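Local coordinates for light Chain (Clostridium botulinum, PDB 6BVD), which is the zinc metalloprotease domain of the mosaic botulinum neurotoxin type HA, which probably cleaves a neuronal SNARE protein as its relatives do, at residues 240-245 and 287-292; 245-250 and 276-281. One frame throughout, in Å; residues are numbered along the deposited sequence.

Contact 1. Residues 240-245 and 287-292; sequences TYITEY and YNKVLS. With ACT (acetate ion), chain F.
The loop that leaves the zinc-binding helix 222-237 packs here on helix 280-301, with T240 against V290 and K289 reaching across to the loop backbone. CG2 of T240 meets both methyls of V290, nearest to V290 CG2 at 3.9 Å. OG1 of T240 takes no part: it is hydrogen-bonded to Y349 OH and H235 O.

Helix 222-237 carries the HExxH zinc motif with H228 and H232, and the side chain of I242 is about 10 Å from the zinc.

K289 reaches the loop mainly through water. Its chain leaves the helix extended, then bends at chi3 (55°) and chi4 (80°), which brings NZ within one water of T240 O and Y241 O. One water accepts from K289 NZ at 2.7 Å and donates to T240 O. A second also accepts from NZ and donates to Y241 O at 2.8 Å. The two waters link the ammonium to successive carbonyls. CG2 of I242 lies beside NZ at 4.1 Å, and the hydroxyl oxygen of Y245 lies 3.9 Å from K289 CD.

An acetate, probably from the crystallisation liquor, lies between the loop and helix 222-237. I242 N donates to ACT O at 3.0 Å in a nearly straight bond (163°), and H232 ND1 and H235 ND1 are also hydrogen-bonded to it. The acetate methyl sits 3.5 Å above one face of the Y241 ring, offset toward its rim.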
loop_
_atom_site.group_PDB
_atom_site.type_symbol
_atom_site.label_atom_id
_atom_site.label_comp_id
_atom_site.label_asym_id
_atom_site.label_seq_id
_atom_site.Cartn_x
_atom_site.Cartn_y
_atom_site.Cartn_z
ATOM N N THR A 240 15.773 25.473 -14.670
ATOM C CA THR A 240 15.976 26.544 -13.659
ATOM C C THR A 240 17.021 26.148 -12.625
ATOM O O THR A 240 17.221 26.851 -11.621
ATOM C CB THR A 240 14.663 26.854 -12.857
ATOM O OG1 THR A 240 14.394 25.761 -11.997
ATOM C CG2 THR A 240 13.449 27.051 -13.801
ATOM N N TYR A 241 17.708 25.035 -12.866
ATOM C CA TYR A 241 18.674 24.487 -11.918
ATOM C C TYR A 241 19.859 25.427 -11.686
ATOM O O TYR A 241 20.434 25.971 -12.632
ATOM C CB TYR A 241 19.145 23.123 -12.419
ATOM C CG TYR A 241 19.977 22.244 -11.507
ATOM C CD1 TYR A 241 19.389 21.198 -10.809
ATOM C CD2 TYR A 241 21.362 22.418 -11.397
ATOM C CE1 TYR A 241 20.136 20.361 -10.004
ATOM C CE2 TYR A 241 22.118 21.585 -10.598
ATOM C CZ TYR A 241 21.501 20.566 -9.908
ATOM O OH TYR A 241 22.236 19.732 -9.095
ATOM N N ILE A 242 20.212 25.648 -10.414
ATOM C CA ILE A 242 21.418 26.452 -10.135
ATOM C C ILE A 242 22.417 25.780 -9.190
ATOM O O ILE A 242 22.057 24.943 -8.361
ATOM C CB ILE A 242 21.066 27.867 -9.567
ATOM C CG1 ILE A 242 20.162 27.785 -8.316
ATOM C CG2 ILE A 242 20.347 28.675 -10.609
ATOM C CD1 ILE A 242 19.982 29.179 -7.600
ATOM N N THR A 243 23.698 26.152 -9.347
ATOM C CA THR A 243 24.751 25.754 -8.442
ATOM C C THR A 243 25.387 26.963 -7.696
ATOM O O THR A 243 26.045 26.764 -6.679
ATOM C CB THR A 243 25.884 25.034 -9.203
ATOM O OG1 THR A 243 26.380 25.929 -10.198
ATOM C CG2 THR A 243 25.376 23.729 -9.871
ATOM N N GLU A 244 25.234 28.186 -8.214
ATOM C CA GLU A 244 25.921 29.340 -7.602
ATOM C C GLU A 244 24.926 30.154 -6.784
ATOM O O GLU A 244 24.060 29.562 -6.159
ATOM C CB GLU A 244 26.603 30.183 -8.664
ATOM C CG GLU A 244 27.494 29.330 -9.589
ATOM C CD GLU A 244 28.502 28.487 -8.795
ATOM O OE1 GLU A 244 29.175 29.056 -7.921
ATOM O OE2 GLU A 244 28.625 27.260 -9.040
ATOM N N TYR A 245 25.021 31.485 -6.770
ATOM C CA TYR A 245 24.103 32.265 -5.890
ATOM C C TYR A 245 24.225 31.758 -4.442
ATOM O O TYR A 245 23.219 31.546 -3.745
ATOM C CB TYR A 245 22.629 32.146 -6.394
ATOM C CG TYR A 245 22.494 32.558 -7.837
ATOM C CD1 TYR A 245 22.312 33.879 -8.178
ATOM C CD2 TYR A 245 22.596 31.615 -8.871
ATOM C CE1 TYR A 245 22.219 34.271 -9.494
ATOM C CE2 TYR A 245 22.497 32.003 -10.186
ATOM C CZ TYR A 245 22.308 33.325 -10.490
ATOM O OH TYR A 245 22.217 33.728 -11.797
ATOM N N TYR A 287 14.423 35.002 -10.978
ATOM C CA TYR A 287 13.185 35.205 -11.700
ATOM C C TYR A 287 13.437 35.811 -13.079
ATOM O O TYR A 287 12.852 35.367 -14.083
ATOM C CB TYR A 287 12.242 36.078 -10.877
ATOM C CG TYR A 287 10.845 36.268 -11.454
ATOM C CD1 TYR A 287 9.783 35.461 -11.052
ATOM C CD2 TYR A 287 10.582 37.309 -12.354
ATOM C CE1 TYR A 287 8.489 35.645 -11.561
ATOM C CE2 TYR A 287 9.300 37.508 -12.863
ATOM C CZ TYR A 287 8.259 36.681 -12.461
ATOM O OH TYR A 287 6.993 36.885 -12.972
ATOM N N ASN A 288 14.289 36.829 -13.140
ATOM C CA ASN A 288 14.568 37.471 -14.421
ATOM C C ASN A 288 15.440 36.612 -15.339
ATOM O O ASN A 288 15.325 36.705 -16.568
ATOM C CB ASN A 288 15.187 38.846 -14.211
ATOM C CG ASN A 288 14.176 39.829 -13.662
ATOM O OD1 ASN A 288 13.008 39.814 -14.074
ATOM N ND2 ASN A 288 14.596 40.651 -12.698
ATOM N N LYS A 289 16.308 35.791 -14.767
ATOM C CA LYS A 289 17.112 34.883 -15.587
ATOM C C LYS A 289 16.198 33.858 -16.276
ATOM O O LYS A 289 16.318 33.628 -17.490
ATOM C CB LYS A 289 18.160 34.162 -14.750
ATOM C CG LYS A 289 18.969 33.125 -15.532
ATOM C CD LYS A 289 19.881 32.324 -14.608
ATOM C CE LYS A 289 19.054 31.678 -13.443
ATOM N NZ LYS A 289 18.285 30.389 -13.762
ATOM N N VAL A 290 15.279 33.263 -15.510
ATOM C CA VAL A 290 14.389 32.232 -16.072
ATOM C C VAL A 290 13.496 32.839 -17.146
ATOM O O VAL A 290 13.274 32.223 -18.194
ATOM C CB VAL A 290 13.501 31.519 -14.996
ATOM C CG1 VAL A 290 12.537 30.486 -15.665
ATOM C CG2 VAL A 290 14.362 30.826 -13.944
ATOM N N LEU A 291 13.006 34.051 -16.897
ATOM C CA LEU A 291 12.153 34.753 -17.835
ATOM C C LEU A 291 12.872 35.037 -19.152
ATOM O O LEU A 291 12.311 34.853 -20.234
ATOM C CB LEU A 291 11.656 36.071 -17.225
ATOM C CG LEU A 291 10.908 37.020 -18.161
ATOM C CD1 LEU A 291 9.634 36.336 -18.695
ATOM C CD2 LEU A 291 10.578 38.341 -17.484
ATOM N N SER A 292 14.117 35.490 -19.048
ATOM C CA SER A 292 14.925 35.694 -20.221
ATOM C C SER A 292 15.163 34.366 -21.001
ATOM O O SER A 292 15.057 34.338 -22.237
ATOM C CB SER A 292 16.247 36.338 -19.798
ATOM O OG SER A 292 17.126 36.428 -20.882
HETATM C C ACT F . 18.381 23.363 -7.824
HETATM O O ACT F . 18.278 24.330 -8.611
HETATM O OXT ACT F . 17.354 22.839 -7.338
HETATM C CH3 ACT F . 19.742 22.828 -7.461
HETATM O O HOH W 1 16.969 29.724 -11.476
HETATM O O HOH W 2 20.133 28.427 -14.014
#

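Contact 2. Residues 245-250 and 276-281; sequences YKITPN and NIVPQS
I247, on the short strand 246-247, points its side chain at the turn 277-279 that leads into helix 280-301. The contact between 245-250 and 276-281 is almost wholly apolar, and one methyl, CD1 of I247, does most of the touching.

The side-chain contacts come first. CD1 of I247 meets three consecutive residues of the turn. It lies 4.0 Å from I277 CG2 and at the same distance from V278 CG2. The third partner is a proline: I247 CD1 meets CD of the P279 ring at 3.8 Å. I247 CG2 adds a looser touch to the same P279 CD at 4.1 Å. CG1 of I247 stands between its backbone N and carbonyl carbon (chi1 57°), and the chain then runs on extended (chi2 -178°). This carries CD1 out to the turn, while CG2 stays nearer the strand.

The same methyl also packs on the backbone of the turn. I247 CD1 comes within 3.6 Å of I277 O and 3.7 Å of V278 CA. Both are van der Waals contacts.

P249 makes a second, lighter apolar contact. Its CA lies 4.2 Å from I277 CG2. The CG2 methyl of I277 therefore touches both I247 and P249.

P279 holds the N-cap position of helix 280-301, so I247 packs against the very start of that helix. I247 and V278 also both touch S264 and F267 of helix 264-270, and I247 touches I282 of helix 280-301. I247 is backbone hydrogen-bonded to I262, which ties it to strand 262-263, the antiparallel partner of strand 246-247.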
loop_
_atom_site.group_PDB
_atom_site.type_symbol
_atom_site.label_atom_id
_atom_site.label_comp_id
_atom_site.label_asym_id
_atom_site.label_seq_id
_atom_site.Cartn_x
_atom_site.Cartn_y
_atom_site.Cartn_z
ATOM N N TYR A 245 25.021 31.485 -6.770
ATOM C CA TYR A 245 24.103 32.265 -5.890
ATOM C C TYR A 245 24.225 31.758 -4.442
ATOM O O TYR A 245 23.219 31.546 -3.745
ATOM C CB TYR A 245 22.629 32.146 -6.394
ATOM C CG TYR A 245 22.494 32.558 -7.837
ATOM C CD1 TYR A 245 22.312 33.879 -8.178
ATOM C CD2 TYR A 245 22.596 31.615 -8.871
ATOM C CE1 TYR A 245 22.219 34.271 -9.494
ATOM C CE2 TYR A 245 22.497 32.003 -10.186
ATOM C CZ TYR A 245 22.308 33.325 -10.490
ATOM O OH TYR A 245 22.217 33.728 -11.797
ATOM N N LYS A 246 25.458 31.563 -3.984
ATOM C CA LYS A 246 25.700 30.949 -2.672
ATOM C C LYS A 246 25.618 31.990 -1.547
ATOM O O LYS A 246 26.063 33.132 -1.729
ATOM C CB LYS A 246 27.055 30.263 -2.654
ATOM C CG LYS A 246 27.180 29.080 -3.625
ATOM C CD LYS A 246 28.556 28.424 -3.506
ATOM C CE LYS A 246 28.637 27.192 -4.429
ATOM N NZ LYS A 246 29.887 26.417 -4.257
ATOM N N ILE A 247 25.016 31.617 -0.412
ATOM C CA ILE A 247 24.817 32.579 0.671
ATOM C C ILE A 247 25.041 31.942 2.027
ATOM O O ILE A 247 25.054 30.708 2.165
ATOM C CB ILE A 247 23.361 33.205 0.650
ATOM C CG1 ILE A 247 22.298 32.101 0.729
ATOM C CG2 ILE A 247 23.151 34.028 -0.624
ATOM C CD1 ILE A 247 20.848 32.637 0.665
ATOM N N THR A 248 25.207 32.802 3.032
ATOM C CA THR A 248 25.181 32.415 4.432
ATOM C C THR A 248 23.985 33.144 5.094
ATOM O O THR A 248 23.446 34.093 4.545
ATOM C CB THR A 248 26.508 32.779 5.165
ATOM O OG1 THR A 248 26.822 34.131 4.861
ATOM C CG2 THR A 248 27.665 31.879 4.684
ATOM N N PRO A 249 23.516 32.645 6.236
ATOM C CA PRO A 249 22.362 33.330 6.840
ATOM C C PRO A 249 22.766 34.669 7.524
ATOM O O PRO A 249 23.941 34.854 7.854
ATOM C CB PRO A 249 21.829 32.304 7.852
ATOM C CG PRO A 249 22.993 31.476 8.194
ATOM C CD PRO A 249 23.873 31.409 6.956
ATOM N N ASN A 250 21.813 35.590 7.703
ATOM C CA ASN A 250 22.051 36.857 8.419
ATOM C C ASN A 250 22.425 36.628 9.880
ATOM O O ASN A 250 23.403 37.159 10.379
ATOM C CB ASN A 250 20.784 37.738 8.364
ATOM C CG ASN A 250 20.936 39.085 9.091
ATOM O OD1 ASN A 250 21.959 39.766 9.003
ATOM N ND2 ASN A 250 19.912 39.433 9.878
ATOM N N ASN A 276 13.057 33.226 3.166
ATOM C CA ASN A 276 13.426 34.570 3.570
ATOM C C ASN A 276 14.929 34.713 3.831
ATOM O O ASN A 276 15.435 35.821 3.976
ATOM C CB ASN A 276 12.629 34.965 4.798
ATOM C CG ASN A 276 11.125 34.915 4.541
ATOM O OD1 ASN A 276 10.662 35.179 3.416
ATOM N ND2 ASN A 276 10.359 34.542 5.568
ATOM N N ILE A 277 15.639 33.593 3.914
ATOM C CA ILE A 277 17.094 33.635 3.971
ATOM C C ILE A 277 17.687 34.120 2.629
ATOM O O ILE A 277 18.708 34.826 2.585
ATOM C CB ILE A 277 17.647 32.256 4.360
ATOM C CG1 ILE A 277 17.174 31.921 5.779
ATOM C CG2 ILE A 277 19.159 32.229 4.281
ATOM C CD1 ILE A 277 17.504 30.516 6.253
ATOM N N VAL A 278 17.040 33.770 1.527
ATOM C CA VAL A 278 17.535 34.216 0.227
ATOM C C VAL A 278 17.185 35.671 0.035
ATOM O O VAL A 278 16.004 36.023 0.074
ATOM C CB VAL A 278 16.928 33.385 -0.949
ATOM C CG1 VAL A 278 17.567 33.783 -2.309
ATOM C CG2 VAL A 278 17.129 31.925 -0.683
ATOM N N PRO A 279 18.215 36.530 -0.164
ATOM C CA PRO A 279 18.020 37.968 -0.380
ATOM C C PRO A 279 17.096 38.286 -1.531
ATOM O O PRO A 279 17.149 37.629 -2.599
ATOM C CB PRO A 279 19.436 38.472 -0.688
ATOM C CG PRO A 279 20.344 37.496 -0.005
ATOM C CD PRO A 279 19.641 36.167 -0.085
ATOM N N GLN A 280 16.315 39.344 -1.349
ATOM C CA GLN A 280 15.378 39.810 -2.372
ATOM C C GLN A 280 16.008 40.036 -3.757
ATOM O O GLN A 280 15.364 39.755 -4.788
ATOM C CB GLN A 280 14.744 41.121 -1.925
ATOM C CG GLN A 280 13.415 41.353 -2.553
ATOM C CD GLN A 280 12.478 40.198 -2.226
ATOM O OE1 GLN A 280 12.016 39.479 -3.120
ATOM N NE2 GLN A 280 12.230 39.989 -0.931
ATOM N N SER A 281 17.231 40.586 -3.784
ATOM C CA SER A 281 17.912 40.863 -5.045
ATOM C C SER A 281 18.271 39.585 -5.794
ATOM O O SER A 281 18.247 39.560 -7.035
ATOM C CB SER A 281 19.172 41.716 -4.821
ATOM O OG SER A 281 19.927 41.225 -3.737
#

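How the contacts relate
The centres of the two contacts lie 14 Å apart. Y245 ends one segment and begins the other, but its side chain touches across contact 1 alone. Along the chain the order is 240-245, 245-250, 276-281, 287-292, so, apart from the shared Y245, both segments of contact 2 fall between those of contact 1. Contact 1 is on helix 280-301, and contact 2 is on the turn that leads into it. The run 240-250 thus packs on helix 280-301 and on the turn just before it. Contact 1 is partly buried and contact 2 is at the surface; their nearest side chains are about 10 and 12 Å from the zinc.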